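Long-range contact in M152 protein (Murid herpesvirus 1, PDB 4G59), which is an MHC class I-like viral glycoprotein thought to help the virus evade immunity by retaining host MHC class I and RAE-1 family NKG2D ligands inside the cell: residues 9-18 and 172-182. Numbering follows the deposited sequence.
Sequences IFEDERVDIC and CRKIVAMDNPR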
loop_
_atom_site.group_PDB
_atom_site.type_symbol
_atom_site.label_atom_id
_atom_site.label_comp_id
_atom_site.label_asym_id
_atom_site.label_seq_id
_atom_site.Cartn_x
_atom_site.Cartn_y
_atom_site.Cartn_z
ATOM N N ILE B 9 -15.758 10.373 -22.034
ATOM C CA ILE B 9 -15.114 9.085 -22.225
ATOM C C ILE B 9 -14.510 8.959 -23.621
ATOM O O ILE B 9 -15.186 9.208 -24.612
ATOM C CB ILE B 9 -16.096 7.956 -21.928
ATOM C CG1 ILE B 9 -16.453 8.008 -20.454
ATOM C CG2 ILE B 9 -15.489 6.597 -22.283
ATOM C CD1 ILE B 9 -17.659 7.187 -20.084
ATOM N N PHE B 10 -13.238 8.583 -23.696
ATOM C CA PHE B 10 -12.552 8.493 -24.980
ATOM C C PHE B 10 -12.145 7.057 -25.255
ATOM O O PHE B 10 -11.417 6.445 -24.480
ATOM C CB PHE B 10 -11.332 9.424 -25.014
ATOM C CG PHE B 10 -11.671 10.868 -24.752
ATOM C CD1 PHE B 10 -12.067 11.707 -25.792
ATOM C CD2 PHE B 10 -11.625 11.387 -23.467
ATOM C CE1 PHE B 10 -12.399 13.045 -25.548
ATOM C CE2 PHE B 10 -11.947 12.720 -23.224
ATOM C CZ PHE B 10 -12.333 13.544 -24.270
ATOM N N GLU B 11 -12.653 6.514 -26.344
ATOM C CA GLU B 11 -12.316 5.165 -26.732
ATOM C C GLU B 11 -11.789 5.203 -28.142
ATOM O O GLU B 11 -12.411 5.774 -29.016
ATOM C CB GLU B 11 -13.552 4.274 -26.660
ATOM C CG GLU B 11 -14.307 4.405 -25.363
ATOM C CD GLU B 11 -15.736 3.947 -25.460
ATOM O OE1 GLU B 11 -16.065 2.885 -24.904
ATOM O OE2 GLU B 11 -16.540 4.668 -26.070
ATOM N N ASP B 12 -10.644 4.588 -28.373
ATOM C CA ASP B 12 -10.137 4.514 -29.724
ATOM C C ASP B 12 -10.311 3.086 -30.176
ATOM O O ASP B 12 -11.285 2.757 -30.839
ATOM C CB ASP B 12 -8.663 4.906 -29.781
ATOM C CG ASP B 12 -8.077 4.764 -31.171
ATOM O OD1 ASP B 12 -8.843 4.836 -32.149
ATOM O OD2 ASP B 12 -6.849 4.584 -31.287
ATOM N N GLU B 13 -9.376 2.234 -29.793
ATOM C CA GLU B 13 -9.458 0.832 -30.129
ATOM C C GLU B 13 -9.298 0.038 -28.850
ATOM O O GLU B 13 -8.344 0.253 -28.116
ATOM C CB GLU B 13 -8.354 0.477 -31.127
ATOM C CG GLU B 13 -8.812 -0.393 -32.276
ATOM C CD GLU B 13 -7.796 -0.505 -33.393
ATOM O OE1 GLU B 13 -6.617 -0.188 -33.172
ATOM O OE2 GLU B 13 -8.181 -0.915 -34.500
ATOM N N ARG B 14 -10.209 -0.883 -28.572
ATOM C CA ARG B 14 -10.049 -1.720 -27.384
ATOM C C ARG B 14 -8.744 -2.514 -27.455
ATOM O O ARG B 14 -8.445 -3.133 -28.483
ATOM C CB ARG B 14 -11.244 -2.665 -27.186
ATOM C CG ARG B 14 -12.422 -2.049 -26.430
ATOM C CD ARG B 14 -12.062 -1.657 -24.986
ATOM N NE ARG B 14 -13.074 -0.770 -24.407
ATOM C CZ ARG B 14 -13.968 -1.136 -23.492
ATOM N NH1 ARG B 14 -13.973 -2.372 -23.016
ATOM N NH2 ARG B 14 -14.849 -0.262 -23.037
ATOM N N VAL B 15 -7.956 -2.470 -26.379
ATOM C CA VAL B 15 -6.736 -3.275 -26.285
ATOM C C VAL B 15 -7.023 -4.606 -25.596
ATOM O O VAL B 15 -7.586 -4.646 -24.499
ATOM C CB VAL B 15 -5.632 -2.557 -25.511
ATOM C CG1 VAL B 15 -4.378 -3.421 -25.471
ATOM C CG2 VAL B 15 -5.331 -1.182 -26.116
ATOM N N ASP B 16 -6.662 -5.700 -26.249
ATOM C CA ASP B 16 -6.827 -7.011 -25.651
ATOM C C ASP B 16 -5.598 -7.306 -24.798
ATOM O O ASP B 16 -4.514 -7.516 -25.318
ATOM C CB ASP B 16 -6.981 -8.072 -26.738
ATOM C CG ASP B 16 -7.158 -9.474 -26.171
ATOM O OD1 ASP B 16 -7.656 -9.626 -25.023
ATOM O OD2 ASP B 16 -6.808 -10.426 -26.895
ATOM N N ILE B 17 -5.774 -7.320 -23.485
ATOM C CA ILE B 17 -4.653 -7.486 -22.567
ATOM C C ILE B 17 -4.410 -8.930 -22.150
ATOM O O ILE B 17 -3.579 -9.186 -21.295
ATOM C CB ILE B 17 -4.910 -6.710 -21.294
ATOM C CG1 ILE B 17 -6.237 -7.162 -20.691
ATOM C CG2 ILE B 17 -4.947 -5.206 -21.588
ATOM C CD1 ILE B 17 -6.393 -6.754 -19.278
ATOM N N CYS B 18 -5.132 -9.871 -22.745
ATOM C CA CYS B 18 -5.088 -11.261 -22.293
ATOM C C CYS B 18 -4.109 -12.148 -23.044
ATOM O O CYS B 18 -3.998 -13.343 -22.748
ATOM C CB CYS B 18 -6.481 -11.873 -22.337
ATOM S SG CYS B 18 -7.564 -11.164 -21.111
ATOM N N CYS B 172 -9.030 -13.541 -17.169
ATOM C CA CYS B 172 -8.668 -12.359 -17.953
ATOM C C CYS B 172 -9.770 -11.945 -18.932
ATOM O O CYS B 172 -10.079 -10.763 -19.045
ATOM C CB CYS B 172 -7.352 -12.564 -18.708
ATOM S SG CYS B 172 -6.637 -11.028 -19.307
ATOM N N ARG B 173 -10.333 -12.915 -19.651
ATOM C CA ARG B 173 -11.365 -12.624 -20.639
ATOM C C ARG B 173 -12.643 -12.095 -19.979
ATOM O O ARG B 173 -13.319 -11.216 -20.542
ATOM C CB ARG B 173 -11.678 -13.870 -21.479
ATOM C CG ARG B 173 -10.548 -14.421 -22.380
ATOM C CD ARG B 173 -11.131 -15.619 -23.149
ATOM N NE ARG B 173 -10.225 -16.573 -23.810
ATOM C CZ ARG B 173 -9.220 -16.261 -24.623
ATOM N NH1 ARG B 173 -8.873 -14.990 -24.858
ATOM N NH2 ARG B 173 -8.521 -17.238 -25.176
ATOM N N LYS B 174 -12.968 -12.616 -18.792
ATOM C CA LYS B 174 -14.118 -12.118 -18.021
ATOM C C LYS B 174 -13.938 -10.632 -17.668
ATOM O O LYS B 174 -14.871 -9.822 -17.797
ATOM C CB LYS B 174 -14.339 -12.964 -16.758
ATOM C CG LYS B 174 -15.490 -12.508 -15.880
ATOM C CD LYS B 174 -16.832 -12.726 -16.573
ATOM C CE LYS B 174 -17.990 -12.398 -15.646
ATOM N NZ LYS B 174 -19.300 -12.699 -16.297
ATOM N N ILE B 175 -12.710 -10.276 -17.289
ATOM C CA ILE B 175 -12.367 -8.891 -16.947
ATOM C C ILE B 175 -12.508 -7.951 -18.143
ATOM O O ILE B 175 -13.153 -6.890 -18.051
ATOM C CB ILE B 175 -10.937 -8.794 -16.465
ATOM C CG1 ILE B 175 -10.764 -9.505 -15.115
ATOM C CG2 ILE B 175 -10.505 -7.342 -16.371
ATOM C CD1 ILE B 175 -9.226 -9.710 -14.736
ATOM N N VAL B 176 -11.874 -8.335 -19.253
ATOM C CA VAL B 176 -12.023 -7.643 -20.528
ATOM C C VAL B 176 -13.504 -7.501 -20.876
ATOM O O VAL B 176 -13.944 -6.427 -21.267
ATOM C CB VAL B 176 -11.259 -8.393 -21.633
ATOM C CG1 VAL B 176 -11.836 -8.104 -23.008
ATOM C CG2 VAL B 176 -9.810 -8.011 -21.589
ATOM N N ALA B 177 -14.270 -8.579 -20.673
ATOM C CA ALA B 177 -15.710 -8.618 -20.999
ATOM C C ALA B 177 -16.578 -7.686 -20.169
ATOM O O ALA B 177 -17.622 -7.241 -20.642
ATOM C CB ALA B 177 -16.277 -10.074 -20.894
ATOM N N MET B 178 -16.188 -7.429 -18.921
ATOM C CA MET B 178 -17.053 -6.636 -18.037
ATOM C C MET B 178 -16.664 -5.190 -18.122
ATOM O O MET B 178 -17.389 -4.323 -17.647
ATOM C CB MET B 178 -16.919 -7.056 -16.575
ATOM C CG MET B 178 -17.264 -8.480 -16.258
ATOM S SD MET B 178 -17.399 -8.714 -14.477
ATOM C CE MET B 178 -16.054 -7.705 -13.872
ATOM N N ASP B 179 -15.499 -4.939 -18.708
ATOM C CA ASP B 179 -14.903 -3.612 -18.681
ATOM C C ASP B 179 -15.669 -2.618 -19.543
ATOM O O ASP B 179 -15.597 -2.629 -20.771
ATOM C CB ASP B 179 -13.429 -3.675 -19.106
ATOM C CG ASP B 179 -12.852 -2.317 -19.438
ATOM O OD1 ASP B 179 -13.123 -1.339 -18.712
ATOM O OD2 ASP B 179 -12.112 -2.245 -20.432
ATOM N N ASN B 180 -16.383 -1.740 -18.866
ATOM C CA ASN B 180 -17.188 -0.741 -19.506
ATOM C C ASN B 180 -17.093 0.540 -18.699
ATOM O O ASN B 180 -17.657 0.622 -17.616
ATOM C CB ASN B 180 -18.631 -1.229 -19.560
ATOM C CG ASN B 180 -19.540 -0.267 -20.288
ATOM O OD1 ASN B 180 -19.307 0.951 -20.310
ATOM N ND2 ASN B 180 -20.590 -0.806 -20.890
ATOM N N PRO B 181 -16.421 1.562 -19.252
ATOM C CA PRO B 181 -16.185 2.837 -18.557
ATOM C C PRO B 181 -17.487 3.477 -18.083
ATOM O O PRO B 181 -17.454 4.268 -17.139
ATOM C CB PRO B 181 -15.579 3.742 -19.644
ATOM C CG PRO B 181 -15.269 2.867 -20.811
ATOM C CD PRO B 181 -16.107 1.631 -20.690
ATOM N N ARG B 182 -18.603 3.171 -18.752
ATOM C CA ARG B 182 -19.885 3.778 -18.391
ATOM C C ARG B 182 -20.520 3.081 -17.200
ATOM O O ARG B 182 -21.452 3.612 -16.614
ATOM C CB ARG B 182 -20.852 3.841 -19.595
ATOM C CG ARG B 182 -20.230 4.589 -20.769
ATOM C CD ARG B 182 -21.100 4.703 -22.013
ATOM N NE ARG B 182 -20.511 5.728 -22.879
ATOM C CZ ARG B 182 -19.441 5.533 -23.641
ATOM N NH1 ARG B 182 -18.843 4.338 -23.676
ATOM N NH2 ARG B 182 -18.971 6.532 -24.373
#
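Cys172 carries SG anti to its backbone N (chi1 -164°), while Cys18 turns SG anti to its carbonyl carbon, and these two torsions bring the sulfurs to 2.0 Å, SG to SG, in a disulfide with chi3 of -97°. In this MHC-like fold the bond ties together the two connections between the helix-and-sheet platform and the beta-sandwich domain: residues 9-18 lead out of sandwich strand 5-11 toward platform strand 22-31, and residues 172-182 lead from helix 161-178 toward strand 185-191. Val176, one helical turn after Cys172, extends the apolar part of the contact, its CG2 lying 3.8 Å from Ile17 CG1 and 3.9 Å from Cys18 SG.

Beyond the helix the contact turns largely polar. A bend at chi2 carries the Arg14 guanidinium to Asp179, the first residue to leave helical geometry. Arg14 NH1 donates to Asp179 O at 2.8 Å (N-H...O 159°), with that oxygen at the guanidinium edge and in its plane. Asp179 OD2 sits instead over one face, 3.2 Å from Arg14 NH1, but no N-H points at it, so the salt bridge rests on charge alone. Thr256 OG1 and Trp258 NE1 hydrogen-bond OD2 and OD1 of this buried aspartate, fixing the carboxylate beside Arg14. The second terminal nitrogen, Arg14 NH2, bonds the same backbone oxygen, Asp179 O, weakly and approaches Pro181 CD obliquely at 3.3 Å.

Glu11 adds a second salt bridge, OE2 to Arg182 NH1 at 3.3 Å; the hydrogen bonds from NH1 to both its oxygens are weak, and its carboxylate meets the guanidinium at the edge. Ile9 packs its CG2 on Pro181 CB and lies over one face of the Arg182 guanidinium, and its CD1 also reaches the aliphatic stem, 3.7 Å from Arg182 CG.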